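Local structure of GGDEF and EAL domain-containing protein (6PWK) at residues L74-R77 / L78-S81; I89-I92 / S93-E96; I376-T379 / A380-G384. The protein binds the second messenger cyclic di-GMP and, as a LapD-type receptor, probably controls large surface adhesins and biofilm formation in Vibrio cholerae. All coordinates share one frame; numbering follows the deposited sequence.

Contact 1. Residues L74-R77 / L78-S81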
loop_
_atom_site.group_PDB
_atom_site.type_symbol
_atom_site.label_atom_id
_atom_site.label_comp_id
_atom_site.label_asym_id
_atom_site.label_seq_id
_atom_site.Cartn_x
_atom_site.Cartn_y
_atom_site.Cartn_z
ATOM N N LEU A 74 22.133 6.213 10.172
ATOM C CA LEU A 74 21.438 6.840 11.292
ATOM C C LEU A 74 21.647 6.051 12.578
ATOM O O LEU A 74 21.838 6.637 13.648
ATOM C CB LEU A 74 19.948 6.976 10.976
ATOM C CG LEU A 74 19.035 7.462 12.106
ATOM C CD1 LEU A 74 19.540 8.766 12.704
ATOM C CD2 LEU A 74 17.612 7.624 11.603
ATOM N N ALA A 75 21.632 4.719 12.489
ATOM C CA ALA A 75 21.878 3.897 13.670
ATOM C C ALA A 75 23.302 4.083 14.178
ATOM O O ALA A 75 23.521 4.296 15.376
ATOM C CB ALA A 75 21.605 2.428 13.354
ATOM N N ASP A 76 24.286 4.007 13.277
ATOM C CA ASP A 76 25.676 4.210 13.677
ATOM C C ASP A 76 25.884 5.602 14.258
ATOM O O ASP A 76 26.551 5.765 15.286
ATOM C CB ASP A 76 26.613 3.990 12.487
ATOM C CG ASP A 76 26.720 2.532 12.089
ATOM O OD1 ASP A 76 26.363 1.661 12.907
ATOM O OD2 ASP A 76 27.171 2.257 10.956
ATOM N N ARG A 77 25.327 6.625 13.606
ATOM C CA ARG A 77 25.481 7.984 14.111
ATOM C C ARG A 77 24.770 8.158 15.448
ATOM O O ARG A 77 25.263 8.866 16.335
ATOM C CB ARG A 77 24.950 8.986 13.086
ATOM C CG ARG A 77 25.674 8.949 11.750
ATOM C CD ARG A 77 27.076 9.515 11.853
ATOM N NE ARG A 77 27.715 9.603 10.544
ATOM C CZ ARG A 77 28.935 10.089 10.342
ATOM N NH1 ARG A 77 29.651 10.531 11.367
ATOM N NH2 ARG A 77 29.438 10.132 9.117
ATOM N N LEU A 78 23.613 7.514 15.614
ATOM C CA LEU A 78 22.850 7.684 16.846
ATOM C C LEU A 78 23.518 6.979 18.018
ATOM O O LEU A 78 23.574 7.526 19.124
ATOM C CB LEU A 78 21.422 7.167 16.651
ATOM C CG LEU A 78 20.409 7.433 17.765
ATOM C CD1 LEU A 78 20.268 8.926 18.014
ATOM C CD2 LEU A 78 19.063 6.816 17.416
ATOM N N LYS A 79 24.041 5.771 17.794
ATOM C CA LYS A 79 24.545 4.978 18.911
ATOM C C LYS A 79 25.936 5.425 19.344
ATOM O O LYS A 79 26.232 5.451 20.544
ATOM C CB LYS A 79 24.532 3.489 18.549
ATOM C CG LYS A 79 25.515 3.068 17.471
ATOM C CD LYS A 79 25.099 1.746 16.850
ATOM C CE LYS A 79 26.204 1.165 15.988
ATOM N NZ LYS A 79 25.716 0.022 15.168
ATOM N N ASN A 80 26.800 5.794 18.394
ATOM C CA ASN A 80 28.140 6.236 18.766
ATOM C C ASN A 80 28.104 7.581 19.478
ATOM O O ASN A 80 29.015 7.897 20.252
ATOM C CB ASN A 80 29.038 6.298 17.532
ATOM C CG ASN A 80 30.215 5.345 17.627
ATOM O OD1 ASN A 80 30.069 4.138 17.433
ATOM N ND2 ASN A 80 31.390 5.884 17.935
ATOM N N SER A 81 27.071 8.377 19.232
ATOM C CA SER A 81 26.818 9.576 20.013
ATOM C C SER A 81 25.907 9.242 21.188
ATOM O O SER A 81 25.287 8.175 21.241
ATOM C CB SER A 81 26.179 10.663 19.147
ATOM O OG SER A 81 26.926 10.883 17.964
#
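The flat carboxylate of Asp76 is met by the ammonium group of Lys79 at its OD1 end, NZ lying nearly on the line of the C-O bond, in a salt bridge with OD1 2.9 Å from NZ. The two side chains run alongside each other, three residues apart on helix 53-80. Lys79 reaches this place because its CG sits between the backbone N and the carbonyl carbon (chi1 68°). From there the extended chain passes over the carbonyl of Ala75 in the preceding turn. In the other flat group, the guanidinium of Arg77, NE makes a long, weak ion pair with Glu73. The helical bonds continue: Lys79 N to Ala75 O at 2.9 Å, then Asn80 N to Asp76 O at 3.1 Å. At the C-terminal end the carbonyl of Arg77 takes two bonds from Ser81. One comes from OG, which stands 3.1 Å from Arg77 O almost in line with the C=O bond; the other, from Ser81 N, is weak. Leu74 lies buried against loop residues Ala52 and Ile123, and Leu78 faces Ile89 of strand 88-90, so this last stretch of the helix packs on the edge strand of the GGDEF sheet.

Contact 2. Residues I89-I92 / S93-E96; sequences IARI and STYE. With C2E (9,9'-[(2R,3R,3aS,5S,7aR,9R,10R,10aS,12S,14aR)-3,5,10,12-tetrahydroxy-5,12-dioxidooctahydro-2H,7H-difuro[3,2-d:3',2'-j][1,3,7,9,2,8]tetraoxadiphosphacyclododecine-2,9-diyl]bis(2-amino-1,9-dihydro-6H-purin-6-one)), chain D.
Glu96, whose CG packs against Ile92 CG1, holds a guanine of bound cyclic di-GMP with both carboxylate oxygens. Glu96 OE1 accepts from guanine N11 at 2.6 Å, and Glu96 OE2 accepts from the exocyclic N21 at 3.2 Å, a straight bond with an N-H...O angle of 164°. The chain beyond CG is extended, which carries the carboxylate out to the base, while Ile92 CD1 approaches the guanine oxygen O61. Behind this first shell, Ser93 OG gives a weak bond to Glu96 OE1, and Ile92 N gives another weak one to Glu96 O. Farther back, the outstretched Arg91 side chain bridges the turn: NH2 donates to Thr94 O at 3.1 Å, in the carbonyl plane and on a lone pair, with the oxygen lying in the guanidinium plane. Its NH1 forms a salt bridge with Asp20, so the group is fixed from two ends. The ligand is also hydrogen-bonded to Arg28, Asp156, Lys184 and Gln185, and to Asp68 of the second subunit. The turn joins antiparallel strands 88-90 and 96-102, the hairpin that carries the GGDEF signature in diguanylate cyclases; Ser93, Thr94 and Tyr95 replace Gly-Gly-Asp, consistent with a degenerate domain that probably no longer makes cyclic di-GMP.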
loop_
_atom_site.group_PDB
_atom_site.type_symbol
_atom_site.label_atom_id
_atom_site.label_comp_id
_atom_site.label_asym_id
_atom_site.label_seq_id
_atom_site.Cartn_x
_atom_site.Cartn_y
_atom_site.Cartn_z
ATOM N N ILE A 89 19.008 1.592 23.052
ATOM C CA ILE A 89 18.689 2.121 21.731
ATOM C C ILE A 89 18.275 0.945 20.862
ATOM O O ILE A 89 19.048 -0.005 20.685
ATOM C CB ILE A 89 19.872 2.878 21.107
ATOM C CG1 ILE A 89 20.334 4.004 22.033
ATOM C CG2 ILE A 89 19.478 3.443 19.748
ATOM C CD1 ILE A 89 21.436 4.860 21.452
ATOM N N ALA A 90 17.059 1.000 20.329
ATOM C CA ALA A 90 16.515 -0.107 19.561
ATOM C C ALA A 90 15.733 0.423 18.369
ATOM O O ALA A 90 15.331 1.589 18.327
ATOM C CB ALA A 90 15.617 -1.002 20.424
ATOM N N ARG A 91 15.526 -0.457 17.395
ATOM C CA ARG A 91 14.713 -0.167 16.216
ATOM C C ARG A 91 13.371 -0.863 16.416
ATOM O O ARG A 91 13.231 -2.056 16.136
ATOM C CB ARG A 91 15.415 -0.630 14.946
ATOM C CG ARG A 91 14.720 -0.220 13.663
ATOM C CD ARG A 91 15.409 -0.832 12.458
ATOM N NE ARG A 91 14.682 -0.573 11.219
ATOM C CZ ARG A 91 14.863 -1.259 10.096
ATOM N NH1 ARG A 91 15.741 -2.251 10.059
ATOM N NH2 ARG A 91 14.161 -0.959 9.012
ATOM N N ILE A 92 12.384 -0.112 16.910
ATOM C CA ILE A 92 11.118 -0.713 17.324
ATOM C C ILE A 92 10.151 -0.918 16.165
ATOM O O ILE A 92 9.163 -1.649 16.317
ATOM C CB ILE A 92 10.453 0.149 18.410
ATOM C CG1 ILE A 92 9.985 1.483 17.822
ATOM C CG2 ILE A 92 11.422 0.396 19.556
ATOM C CD1 ILE A 92 9.390 2.419 18.847
ATOM N N SER A 93 10.395 -0.292 15.019
ATOM C CA SER A 93 9.562 -0.481 13.840
ATOM C C SER A 93 10.399 -0.151 12.611
ATOM O O SER A 93 11.610 0.071 12.706
ATOM C CB SER A 93 8.289 0.371 13.923
ATOM O OG SER A 93 8.167 1.213 12.789
ATOM N N THR A 94 9.746 -0.121 11.449
ATOM C CA THR A 94 10.473 0.049 10.195
ATOM C C THR A 94 11.182 1.398 10.141
ATOM O O THR A 94 12.350 1.480 9.747
ATOM C CB THR A 94 9.516 -0.103 9.013
ATOM O OG1 THR A 94 8.818 -1.350 9.119
ATOM C CG2 THR A 94 10.284 -0.073 7.698
ATOM N N TYR A 95 10.496 2.469 10.542
ATOM C CA TYR A 95 11.020 3.818 10.367
ATOM C C TYR A 95 11.148 4.598 11.669
ATOM O O TYR A 95 11.406 5.807 11.624
ATOM C CB TYR A 95 10.144 4.600 9.383
ATOM C CG TYR A 95 9.961 3.910 8.052
ATOM C CD1 TYR A 95 11.045 3.674 7.217
ATOM C CD2 TYR A 95 8.704 3.501 7.627
ATOM C CE1 TYR A 95 10.884 3.043 6.000
ATOM C CE2 TYR A 95 8.533 2.872 6.409
ATOM C CZ TYR A 95 9.626 2.647 5.598
ATOM O OH TYR A 95 9.458 2.020 4.385
ATOM N N GLU A 96 10.982 3.957 12.822
ATOM C CA GLU A 96 11.107 4.653 14.093
ATOM C C GLU A 96 12.006 3.875 15.043
ATOM O O GLU A 96 12.013 2.642 15.055
ATOM C CB GLU A 96 9.736 4.910 14.742
ATOM C CG GLU A 96 8.742 3.785 14.584
ATOM C CD GLU A 96 7.309 4.252 14.744
ATOM O OE1 GLU A 96 6.398 3.398 14.720
ATOM O OE2 GLU A 96 7.091 5.474 14.890
HETATM P P1 C2E D . -2.724 0.887 19.100
HETATM O O2P C2E D . -2.299 0.909 17.652
HETATM O O1P C2E D . -4.199 1.144 19.047
HETATM O "O5'" C2E D . -2.651 -0.588 19.796
HETATM C "C5'" C2E D . -3.459 -0.868 20.894
HETATM C "C4'" C2E D . -3.065 -2.324 21.231
HETATM O "O4'" C2E D . -3.331 -3.084 20.205
HETATM C "C3'" C2E D . -1.523 -2.341 21.233
HETATM O "O3'" C2E D . -1.009 -2.047 22.444
HETATM C "C2'" C2E D . -1.161 -3.776 20.801
HETATM O "O2'" C2E D . -0.915 -4.631 21.998
HETATM C "C1'" C2E D . -2.230 -4.260 20.222
HETATM N N9 C2E D . -1.964 -4.795 18.909
HETATM C C8 C2E D . -1.901 -3.577 18.315
HETATM N N7 C2E D . -1.638 -3.806 17.005
HETATM C C5 C2E D . -1.550 -5.124 16.799
HETATM C C6 C2E D . -1.277 -6.011 15.560
HETATM O O6 C2E D . -1.087 -5.544 14.487
HETATM N N1 C2E D . -1.247 -7.446 15.668
HETATM C C2 C2E D . -1.471 -8.080 16.949
HETATM N N2 C2E D . -1.462 -9.522 17.177
HETATM N N3 C2E D . -1.725 -7.223 18.097
HETATM C C4 C2E D . -1.761 -5.733 17.991
HETATM P P11 C2E D . 0.633 -1.773 22.379
HETATM O O21 C2E D . 1.498 -2.701 21.554
HETATM O O11 C2E D . 1.132 -1.979 23.783
HETATM O O5A C2E D . 0.760 -0.143 22.114
HETATM C C5A C2E D . -0.356 0.633 22.461
HETATM C C4A C2E D . -0.205 1.962 21.840
HETATM O O4A C2E D . 1.047 2.349 21.868
HETATM C C3A C2E D . -0.639 1.842 20.222
HETATM O O3A C2E D . -2.104 2.105 20.032
HETATM C C2A C2E D . 0.000 2.701 19.642
HETATM O O2A C2E D . -0.765 3.997 19.696
HETATM C C1A C2E D . 1.395 2.799 20.465
HETATM N N91 C2E D . 2.340 2.048 19.937
HETATM C C81 C2E D . 2.642 0.764 20.190
HETATM N N71 C2E D . 3.696 0.457 19.414
HETATM C C51 C2E D . 4.026 1.537 18.708
HETATM C C61 C2E D . 5.120 1.791 17.675
HETATM O O61 C2E D . 5.849 0.906 17.404
HETATM N N11 C2E D . 5.278 3.066 17.039
HETATM C C21 C2E D . 4.383 4.141 17.376
HETATM N N21 C2E D . 4.526 5.443 16.738
HETATM N N31 C2E D . 3.336 3.886 18.369
HETATM C C41 C2E D . 3.180 2.548 19.029
#

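Contact 3. Residues I376-T379 / A380-G384; sequences ISRT and AHNLG
A Schellman motif closes helix 367-382, the helix of the beta-alpha-beta crossover from strand 353-356 to strand 386-389 in the barrel-like EAL domain. The last turns are held by backbone bonds: His381 N to Ser377 O at 3.2 Å, and Asn382 N to Arg378 O at 2.7 Å, the latter nearly in line with the carbonyl. The next bond, Leu383 N to Thr379 O at 3.4 Å, is weak. Gly384 then leaves the helical conformation with a positive phi of 74°, and its N turns back to His381 O at 2.8 Å.

The side chains follow the same carbonyls. His381 has CG beside its backbone N (chi1 -71°), which lays the imidazole back along the preceding turn, obliquely to the Ser377 carbonyl, with ND1 3.1 Å from Ser377 O. Asn382 folds back in the same manner, its amide passing over the Arg378 carbonyl and its ND2 alongside Arg378 CB; the amide N-H is poorly angled to that oxygen and makes no hydrogen bond with it. Leu383 brings CD1 close to Thr379 O.

The hydroxyls look backward: Ser377 OG bonds to Leu373 O, and Thr379 OG1 to Ser375 O. These two hydroxyls are thus satisfied by carbonyls of their own helix. Ile376 and Ala380 seat the helix on strand 353-356, through Leu356 and Val354, while Leu383 packs on Ile346 and Asn347 of helix 345-349, and the helix end at Gly384 rests on main-chain hydrogen bonding.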
loop_
_atom_site.group_PDB
_atom_site.type_symbol
_atom_site.label_atom_id
_atom_site.label_comp_id
_atom_site.label_asym_id
_atom_site.label_seq_id
_atom_site.Cartn_x
_atom_site.Cartn_y
_atom_site.Cartn_z
ATOM N N ILE A 376 8.875 32.033 -3.677
ATOM C CA ILE A 376 7.649 31.263 -3.840
ATOM C C ILE A 376 6.433 32.171 -3.977
ATOM O O ILE A 376 5.384 31.728 -4.456
ATOM C CB ILE A 376 7.469 30.274 -2.672
ATOM C CG1 ILE A 376 7.160 31.016 -1.371
ATOM C CG2 ILE A 376 8.710 29.411 -2.507
ATOM C CD1 ILE A 376 6.921 30.095 -0.191
ATOM N N SER A 377 6.550 33.437 -3.574
ATOM C CA SER A 377 5.435 34.369 -3.714
ATOM C C SER A 377 5.274 34.811 -5.162
ATOM O O SER A 377 4.156 34.851 -5.691
ATOM C CB SER A 377 5.645 35.576 -2.801
ATOM O OG SER A 377 5.921 35.169 -1.473
ATOM N N ARG A 378 6.387 35.156 -5.817
ATOM C CA ARG A 378 6.341 35.531 -7.227
ATOM C C ARG A 378 5.830 34.381 -8.083
ATOM O O ARG A 378 4.989 34.578 -8.968
ATOM C CB ARG A 378 7.729 35.963 -7.703
ATOM C CG ARG A 378 8.018 37.450 -7.609
ATOM C CD ARG A 378 9.128 37.823 -8.582
ATOM N NE ARG A 378 9.599 39.193 -8.412
ATOM C CZ ARG A 378 10.675 39.528 -7.709
ATOM N NH1 ARG A 378 11.393 38.589 -7.108
ATOM N NH2 ARG A 378 11.036 40.800 -7.608
ATOM N N THR A 379 6.335 33.170 -7.832
ATOM C CA THR A 379 5.975 32.012 -8.647
ATOM C C THR A 379 4.466 31.808 -8.698
ATOM O O THR A 379 3.905 31.514 -9.761
ATOM C CB THR A 379 6.669 30.761 -8.103
ATOM O OG1 THR A 379 8.086 30.892 -8.261
ATOM C CG2 THR A 379 6.194 29.516 -8.836
ATOM N N ALA A 380 3.788 31.978 -7.563
ATOM C CA ALA A 380 2.340 31.801 -7.539
ATOM C C ALA A 380 1.634 32.936 -8.271
ATOM O O ALA A 380 0.744 32.698 -9.097
ATOM C CB ALA A 380 1.849 31.695 -6.096
ATOM N N HIS A 381 2.023 34.182 -7.989
ATOM C CA HIS A 381 1.350 35.322 -8.607
ATOM C C HIS A 381 1.624 35.390 -10.104
ATOM O O HIS A 381 0.736 35.756 -10.882
ATOM C CB HIS A 381 1.781 36.619 -7.928
ATOM C CG HIS A 381 1.242 36.778 -6.542
ATOM N ND1 HIS A 381 2.044 37.088 -5.465
ATOM C CD2 HIS A 381 -0.017 36.672 -6.057
ATOM C CE1 HIS A 381 1.301 37.164 -4.376
ATOM N NE2 HIS A 381 0.047 36.917 -4.707
ATOM N N ASN A 382 2.847 35.054 -10.525
ATOM C CA ASN A 382 3.152 35.037 -11.952
ATOM C C ASN A 382 2.252 34.063 -12.699
ATOM O O ASN A 382 1.922 34.292 -13.868
ATOM C CB ASN A 382 4.622 34.682 -12.179
ATOM C CG ASN A 382 5.565 35.781 -11.727
ATOM O OD1 ASN A 382 5.173 36.944 -11.611
ATOM N ND2 ASN A 382 6.819 35.420 -11.477
ATOM N N LEU A 383 1.845 32.979 -12.044
ATOM C CA LEU A 383 0.886 32.037 -12.602
ATOM C C LEU A 383 -0.558 32.434 -12.325
ATOM O O LEU A 383 -1.469 31.675 -12.673
ATOM C CB LEU A 383 1.149 30.632 -12.052
ATOM C CG LEU A 383 2.357 29.903 -12.641
ATOM C CD1 LEU A 383 2.880 28.857 -11.673
ATOM C CD2 LEU A 383 1.983 29.264 -13.967
ATOM N N GLY A 384 -0.787 33.595 -11.718
ATOM C CA GLY A 384 -2.139 34.024 -11.407
ATOM C C GLY A 384 -2.772 33.279 -10.256
ATOM O O GLY A 384 -3.993 33.092 -10.242
#

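In the fold
Contacts 1 and 2 belong to the GGDEF domain and follow each other along the chain: helix 53-80 ends in contact 1, and strand 88-90 leads into the turn of contact 2. Their centres are 13 Å apart, and they touch, Lys79 CA lying 4.0 Å from Ile89 CD1. Contact 3 comes much later, in the EAL domain, its centre about 41 Å from that of contact 2 and on the opposite side of the chain's centre; the nearest atoms are about 27 Å apart. Contact 1 thus ends the helix that packs on edge strand 88-90, and contact 2 follows that strand and reaches the ligand through Glu96, whereas contact 3 finishes a crossover helix of the separate EAL sheet.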